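PDB 3NO3: glycerophosphodiester phosphodiesterase from Parabacteroides distasonis, which belongs to the glycerophosphodiester phosphodiesterase family, is built on a TIM-barrel fold and carries a bound magnesium ion. Local coordinates for residues A[25-30]-A[98-103]; A[38-43]-A[83-88]. One frame throughout, in Å; residues are numbered along the deposited sequence. Where two conformers were deposited one is given.

How the contacts relate
After strand 6-9 the chain forms helix 24-32, then strand 37-44. A longer excursion follows, leading to helix 85-94 and then strand 99-104. Contact 2 (38-43 with 83-88) closes a loop of 39 residues. Contact 1 (25-30 with 98-103) closes a wider loop of 67 residues that encloses contact 2. Their centres are about 9 Å apart. Strands 37-44 and 99-104 are parallel neighbours in the barrel sheet, probably hydrogen-bonded through Glu103 N to Phe40 O and Val42 N to Glu103 O. The contacts thus tie two outer helices to adjacent strands. Both strands send carboxylates to one magnesium ion: Glu39 and Asp41 from contact 2, Glu103 from contact 1.

Contact 1: A[25-30]-A[98-103]; sequences RSLERA and IRLIFE. With MG (magnesium ion), chain B.
Ile98 reaches across to Ala30 with the end of its longer branch. From CB, CG1 leaves trans to the backbone N (chi1 -157°). This leaves CG2 between the backbone N and the carbonyl carbon. CG1 serves as the arm that carries CD1 up to the helix. Between the two segments, the touching by this side chain falls to CD1. It lies against the Ala30 carbonyl group, 3.5 Å from both Ala30 C and Ala30 O, and 3.8 Å from Ala30 CB. A second, looser apolar touch joins Leu27 CD1 to Leu100 CD2 at 4.3 Å. Ser38 of the adjacent strand also touches Leu27 and Ala30, and Tyr88 of helix 85-94 packs on Leu27. Farther along strand 99-104, Glu103 is turned to a different task. Its extended side chain brings OE1 to 2.0 Å from the magnesium ion. Glu39, Asp41, water 1 and water 2 also bind this ion. Helix 24-32 thus packs on the start of strand 99-104 and on Ile98 just before it. The contact is small and buried, mostly between methyl groups. No hydrogen bond crosses it, so apolar packing holds it without directional bonds.

Contact 2: A[38-43]-A[83-88]; sequences SEFDVH and PTLEQY. With MG (magnesium ion), chain B.
The Phe40 ring has Tyr88 CD2 over one face, nearer its border than its middle, 3.9 Å from the plane. The two rings meet obliquely, with centroids 5.0 Å apart and planes at 49°. Leu85 CD1 also approaches the Phe40 ring obliquely, 3.9 Å from CE1, and adds a looser touch on Val42 CG2. At the edge of the Tyr88 ring, in its plane, sits water 3. It is hydrogen-bonded to Tyr88 OH (2.9 Å) and Ser38 OG (2.8 Å), and it donates to Glu39 O. Phe40 CB already points to the helix, and the first torsion (chi1 58°) sets the ring against Tyr88. Phe102 of the next strand meets the Phe40 ring as well. The helix begins with a capping box: Gln87 N donates to Thr84 OG1 at 3.0 Å, and Thr84 N donates to Gln87 OE1. Glu39 and Asp41 bind magnesium through Glu39 OE2 and Asp41 OD1, each 2.1 Å from the ion. Water 1, itself on the metal, donates to Glu39 OE1 and Asp41 OD2 and so links the two carboxylates. The strand thus joins an aromatic and aliphatic helix interface, with one water bridge between buried residues, to a carboxylate-rich magnesium site.

Contact 1: A[25-30]-A[98-103]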
loop_
_atom_site.group_PDB
_atom_site.type_symbol
_atom_site.label_atom_id
_atom_site.label_comp_id
_atom_site.label_asym_id
_atom_site.label_seq_id
_atom_site.Cartn_x
_atom_site.Cartn_y
_atom_site.Cartn_z
ATOM N N ARG A 25 11.291 3.813 10.680
ATOM C CA ARG A 25 12.266 2.740 10.602
ATOM C C ARG A 25 11.883 1.715 9.534
ATOM O O ARG A 25 12.732 1.284 8.796
ATOM C CB ARG A 25 12.422 2.090 11.982
ATOM C CG ARG A 25 13.338 0.900 12.103
ATOM C CD ARG A 25 14.807 1.143 11.944
ATOM N NE ARG A 25 15.574 0.116 12.685
ATOM C CZ ARG A 25 16.899 -0.048 12.654
ATOM N NH1 ARG A 25 17.454 -1.002 13.402
ATOM N NH2 ARG A 25 17.683 0.712 11.889
ATOM N N SER A 26 10.598 1.347 9.443
ATOM C CA SER A 26 10.178 0.324 8.458
ATOM C C SER A 26 10.289 0.805 7.006
ATOM O O SER A 26 10.672 0.032 6.126
ATOM C CB SER A 26 8.799 -0.277 8.782
ATOM O OG SER A 26 7.681 0.589 8.486
ATOM N N LEU A 27 9.992 2.084 6.796
ATOM C CA LEU A 27 10.174 2.741 5.518
ATOM C C LEU A 27 11.679 2.752 5.154
ATOM O O LEU A 27 12.035 2.413 4.025
ATOM C CB LEU A 27 9.636 4.167 5.579
ATOM C CG LEU A 27 9.896 5.079 4.382
ATOM C CD1 LEU A 27 9.260 4.540 3.138
ATOM C CD2 LEU A 27 9.421 6.463 4.735
ATOM N N GLU A 28 12.522 3.138 6.111
ATOM C CA GLU A 28 13.982 3.169 5.896
ATOM C C GLU A 28 14.540 1.792 5.587
ATOM O O GLU A 28 15.349 1.627 4.660
ATOM C CB GLU A 28 14.705 3.736 7.119
ATOM C CG GLU A 28 14.463 5.235 7.413
ATOM C CD GLU A 28 15.068 5.710 8.750
ATOM O OE1 GLU A 28 15.351 4.873 9.645
ATOM O OE2 GLU A 28 15.278 6.947 8.908
ATOM N N ARG A 29 14.105 0.798 6.348
ATOM C CA ARG A 29 14.577 -0.554 6.134
ATOM C C ARG A 29 14.091 -1.157 4.796
ATOM O O ARG A 29 14.860 -1.881 4.130
ATOM C CB ARG A 29 14.222 -1.444 7.327
ATOM C CG ARG A 29 14.905 -1.039 8.626
ATOM C CD ARG A 29 16.409 -1.406 8.718
ATOM N NE ARG A 29 16.595 -2.841 8.765
ATOM C CZ ARG A 29 17.146 -3.630 7.837
ATOM N NH1 ARG A 29 17.695 -3.169 6.717
ATOM N NH2 ARG A 29 17.166 -4.929 8.060
ATOM N N ALA A 30 12.865 -0.858 4.377
ATOM C CA ALA A 30 12.389 -1.240 3.013
ATOM C C ALA A 30 13.291 -0.700 1.901
ATOM O O ALA A 30 13.656 -1.432 0.964
ATOM C CB ALA A 30 10.948 -0.799 2.776
ATOM N N ILE A 98 12.631 3.996 -3.956
ATOM C CA ILE A 98 11.476 3.213 -3.543
ATOM C C ILE A 98 10.135 3.850 -3.902
ATOM O O ILE A 98 9.966 5.052 -3.836
ATOM C CB ILE A 98 11.595 2.845 -2.058
ATOM C CG1 ILE A 98 10.761 1.601 -1.716
ATOM C CG2 ILE A 98 11.288 4.016 -1.145
ATOM C CD1 ILE A 98 11.420 0.793 -0.609
ATOM N N ARG A 99 9.232 2.995 -4.351
ATOM C CA ARG A 99 7.874 3.339 -4.694
ATOM C C ARG A 99 7.036 3.384 -3.412
ATOM O O ARG A 99 7.214 2.537 -2.532
ATOM C CB ARG A 99 7.325 2.247 -5.596
ATOM C CG ARG A 99 6.181 2.641 -6.415
ATOM C CD ARG A 99 6.667 3.383 -7.623
ATOM N NE ARG A 99 5.500 3.807 -8.356
ATOM C CZ ARG A 99 5.512 4.613 -9.394
ATOM N NH1 ARG A 99 6.671 5.074 -9.911
ATOM N NH2 ARG A 99 4.339 4.900 -9.963
ATOM N N LEU A 100 6.132 4.356 -3.317
ATOM C CA LEU A 100 5.295 4.546 -2.144
ATOM C C LEU A 100 3.922 3.955 -2.423
ATOM O O LEU A 100 3.230 4.416 -3.308
ATOM C CB LEU A 100 5.251 6.034 -1.791
ATOM C CG LEU A 100 6.646 6.672 -1.576
ATOM C CD1 LEU A 100 6.461 8.086 -1.146
ATOM C CD2 LEU A 100 7.479 5.874 -0.489
ATOM N N ILE A 101 3.565 2.888 -1.701
ATOM C CA ILE A 101 2.306 2.187 -1.885
ATOM C C ILE A 101 1.362 2.658 -0.766
ATOM O O ILE A 101 1.431 2.200 0.348
ATOM C CB ILE A 101 2.472 0.641 -1.906
ATOM C CG1 ILE A 101 3.580 0.199 -2.886
ATOM C CG2 ILE A 101 1.156 -0.003 -2.269
ATOM C CD1 ILE A 101 3.430 0.659 -4.345
ATOM N N PHE A 102 0.497 3.615 -1.095
ATOM C CA PHE A 102 -0.239 4.443 -0.151
ATOM C C PHE A 102 -1.609 3.813 -0.043
ATOM O O PHE A 102 -2.394 3.927 -0.981
ATOM C CB PHE A 102 -0.296 5.848 -0.788
ATOM C CG PHE A 102 -0.929 6.968 0.031
ATOM C CD1 PHE A 102 -2.244 6.928 0.531
ATOM C CD2 PHE A 102 -0.228 8.157 0.180
ATOM C CE1 PHE A 102 -2.791 8.004 1.190
ATOM C CE2 PHE A 102 -0.768 9.231 0.850
ATOM C CZ PHE A 102 -2.031 9.160 1.362
ATOM N N GLU A 103 -1.886 3.131 1.067
ATOM C CA GLU A 103 -3.233 2.659 1.350
ATOM C C GLU A 103 -4.038 3.744 2.076
ATOM O O GLU A 103 -3.723 4.076 3.226
ATOM C CB GLU A 103 -3.266 1.354 2.151
ATOM C CG GLU A 103 -4.716 0.902 2.335
ATOM C CD GLU A 103 -4.913 -0.441 3.036
ATOM O OE1 GLU A 103 -3.968 -1.254 3.164
ATOM O OE2 GLU A 103 -6.068 -0.703 3.405
HETATM MG MG MG B . -2.458 -1.776 4.366
HETATM O O HOH W 1 -0.906 -2.374 5.735
HETATM O O HOH W 2 -3.803 -2.471 5.879
#

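Contact 2: A[38-43]-A[83-88]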
loop_
_atom_site.group_PDB
_atom_site.type_symbol
_atom_site.label_atom_id
_atom_site.label_comp_id
_atom_site.label_asym_id
_atom_site.label_seq_id
_atom_site.Cartn_x
_atom_site.Cartn_y
_atom_site.Cartn_z
ATOM N N SER A 38 7.315 0.271 -0.604
ATOM C CA SER A 38 6.989 0.260 0.814
ATOM C C SER A 38 5.539 0.718 0.973
ATOM O O SER A 38 5.182 1.832 0.565
ATOM C CB SER A 38 7.928 1.168 1.603
ATOM O OG SER A 38 7.986 0.769 2.977
ATOM N N GLU A 39 4.717 -0.152 1.567
ATOM C CA GLU A 39 3.292 0.103 1.791
ATOM C C GLU A 39 3.059 0.676 3.187
ATOM O O GLU A 39 3.782 0.351 4.158
ATOM C CB GLU A 39 2.494 -1.179 1.564
ATOM C CG GLU A 39 0.982 -1.010 1.616
ATOM C CD GLU A 39 0.323 -1.373 2.937
ATOM O OE1 GLU A 39 0.981 -1.695 3.964
ATOM O OE2 GLU A 39 -0.946 -1.431 2.939
ATOM N N PHE A 40 2.070 1.561 3.255
ATOM C CA PHE A 40 1.683 2.180 4.506
ATOM C C PHE A 40 0.207 2.592 4.486
ATOM O O PHE A 40 -0.358 2.809 3.410
ATOM C CB PHE A 40 2.657 3.347 4.821
ATOM C CG PHE A 40 2.708 4.377 3.759
ATOM C CD1 PHE A 40 1.837 5.453 3.779
ATOM C CD2 PHE A 40 3.615 4.279 2.710
ATOM C CE1 PHE A 40 1.884 6.397 2.772
ATOM C CE2 PHE A 40 3.655 5.228 1.713
ATOM C CZ PHE A 40 2.782 6.290 1.750
ATOM N N ASP A 41 -0.393 2.687 5.688
ATOM C CA ASP A 41 -1.811 2.910 5.850
ATOM C C ASP A 41 -2.102 4.308 6.384
ATOM O O ASP A 41 -1.468 4.757 7.336
ATOM C CB ASP A 41 -2.371 1.874 6.800
ATOM C CG ASP A 41 -2.021 0.488 6.384
ATOM O OD1 ASP A 41 -2.457 0.092 5.282
ATOM O OD2 ASP A 41 -1.349 -0.257 7.133
ATOM N N VAL A 42 -3.059 4.991 5.772
ATOM C CA VAL A 42 -3.309 6.413 6.064
ATOM C C VAL A 42 -4.765 6.658 6.509
ATOM O O VAL A 42 -5.688 6.169 5.870
ATOM C CB VAL A 42 -2.964 7.262 4.863
ATOM C CG1 VAL A 42 -3.195 8.806 5.178
ATOM C CG2 VAL A 42 -1.505 6.975 4.398
ATOM N N HIS A 43 -4.934 7.407 7.612
ATOM C CA HIS A 43 -6.232 7.910 8.087
ATOM C C HIS A 43 -6.220 9.449 8.142
ATOM O O HIS A 43 -5.179 10.061 8.384
ATOM C CB HIS A 43 -6.490 7.507 9.519
ATOM C CG HIS A 43 -6.505 6.046 9.789
ATOM N ND1 HIS A 43 -7.675 5.336 9.917
ATOM C CD2 HIS A 43 -5.501 5.184 10.080
ATOM C CE1 HIS A 43 -7.386 4.081 10.211
ATOM N NE2 HIS A 43 -6.074 3.958 10.302
ATOM N N PRO A 83 3.379 8.670 13.268
ATOM C CA PRO A 83 3.839 9.583 12.215
ATOM C C PRO A 83 2.693 10.367 11.583
ATOM O O PRO A 83 1.612 9.799 11.343
ATOM C CB PRO A 83 4.439 8.638 11.155
ATOM C CG PRO A 83 4.700 7.372 11.836
ATOM C CD PRO A 83 3.613 7.271 12.884
ATOM N N THR A 84 2.925 11.629 11.278
ATOM C CA THR A 84 2.056 12.321 10.319
ATOM C C THR A 84 2.438 11.805 8.945
ATOM O O THR A 84 3.573 11.336 8.723
ATOM C CB THR A 84 2.169 13.847 10.370
ATOM O OG1 THR A 84 3.501 14.236 10.035
ATOM C CG2 THR A 84 1.814 14.407 11.784
ATOM N N LEU A 85 1.504 11.901 8.007
ATOM C CA LEU A 85 1.795 11.599 6.615
ATOM C C LEU A 85 2.882 12.530 6.114
ATOM O O LEU A 85 3.804 12.094 5.416
ATOM C CB LEU A 85 0.555 11.735 5.721
ATOM C CG LEU A 85 0.807 11.509 4.200
ATOM C CD1 LEU A 85 1.359 10.042 3.970
ATOM C CD2 LEU A 85 -0.515 11.825 3.349
ATOM N N GLU A 86 2.810 13.806 6.490
ATOM C CA GLU A 86 3.852 14.738 6.119
ATOM C C GLU A 86 5.239 14.266 6.529
ATOM O O GLU A 86 6.157 14.355 5.725
ATOM C CB GLU A 86 3.601 16.092 6.755
ATOM C CG GLU A 86 4.601 17.187 6.371
ATOM C CD GLU A 86 4.410 18.494 7.141
ATOM O OE1 GLU A 86 3.963 18.458 8.330
ATOM O OE2 GLU A 86 4.754 19.576 6.540
ATOM N N GLN A 87 5.386 13.835 7.772
ATOM C CA GLN A 87 6.686 13.270 8.230
ATOM C C GLN A 87 7.113 12.055 7.413
ATOM O O GLN A 87 8.321 11.861 7.083
ATOM C CB GLN A 87 6.603 12.858 9.700
ATOM C CG GLN A 87 6.597 14.061 10.666
ATOM C CD GLN A 87 6.021 13.764 12.015
ATOM O OE1 GLN A 87 5.698 12.611 12.351
ATOM N NE2 GLN A 87 5.923 14.801 12.830
ATOM N N TYR A 88 6.147 11.205 7.100
ATOM C CA TYR A 88 6.407 9.955 6.352
ATOM C C TYR A 88 6.923 10.305 4.983
ATOM O O TYR A 88 7.944 9.750 4.534
ATOM C CB TYR A 88 5.146 9.055 6.272
ATOM C CG TYR A 88 5.432 7.577 6.465
ATOM C CD1 TYR A 88 5.716 7.077 7.723
ATOM C CD2 TYR A 88 5.427 6.686 5.396
ATOM C CE1 TYR A 88 5.991 5.718 7.939
ATOM C CE2 TYR A 88 5.686 5.321 5.610
ATOM C CZ TYR A 88 5.958 4.853 6.876
ATOM O OH TYR A 88 6.269 3.512 7.062
HETATM MG MG MG B . -2.458 -1.776 4.366
HETATM O O HOH W 3 6.057 1.894 4.611
HETATM O O HOH W 1 -0.906 -2.374 5.735
HETATM O O HOH W 2 -3.803 -2.471 5.879
#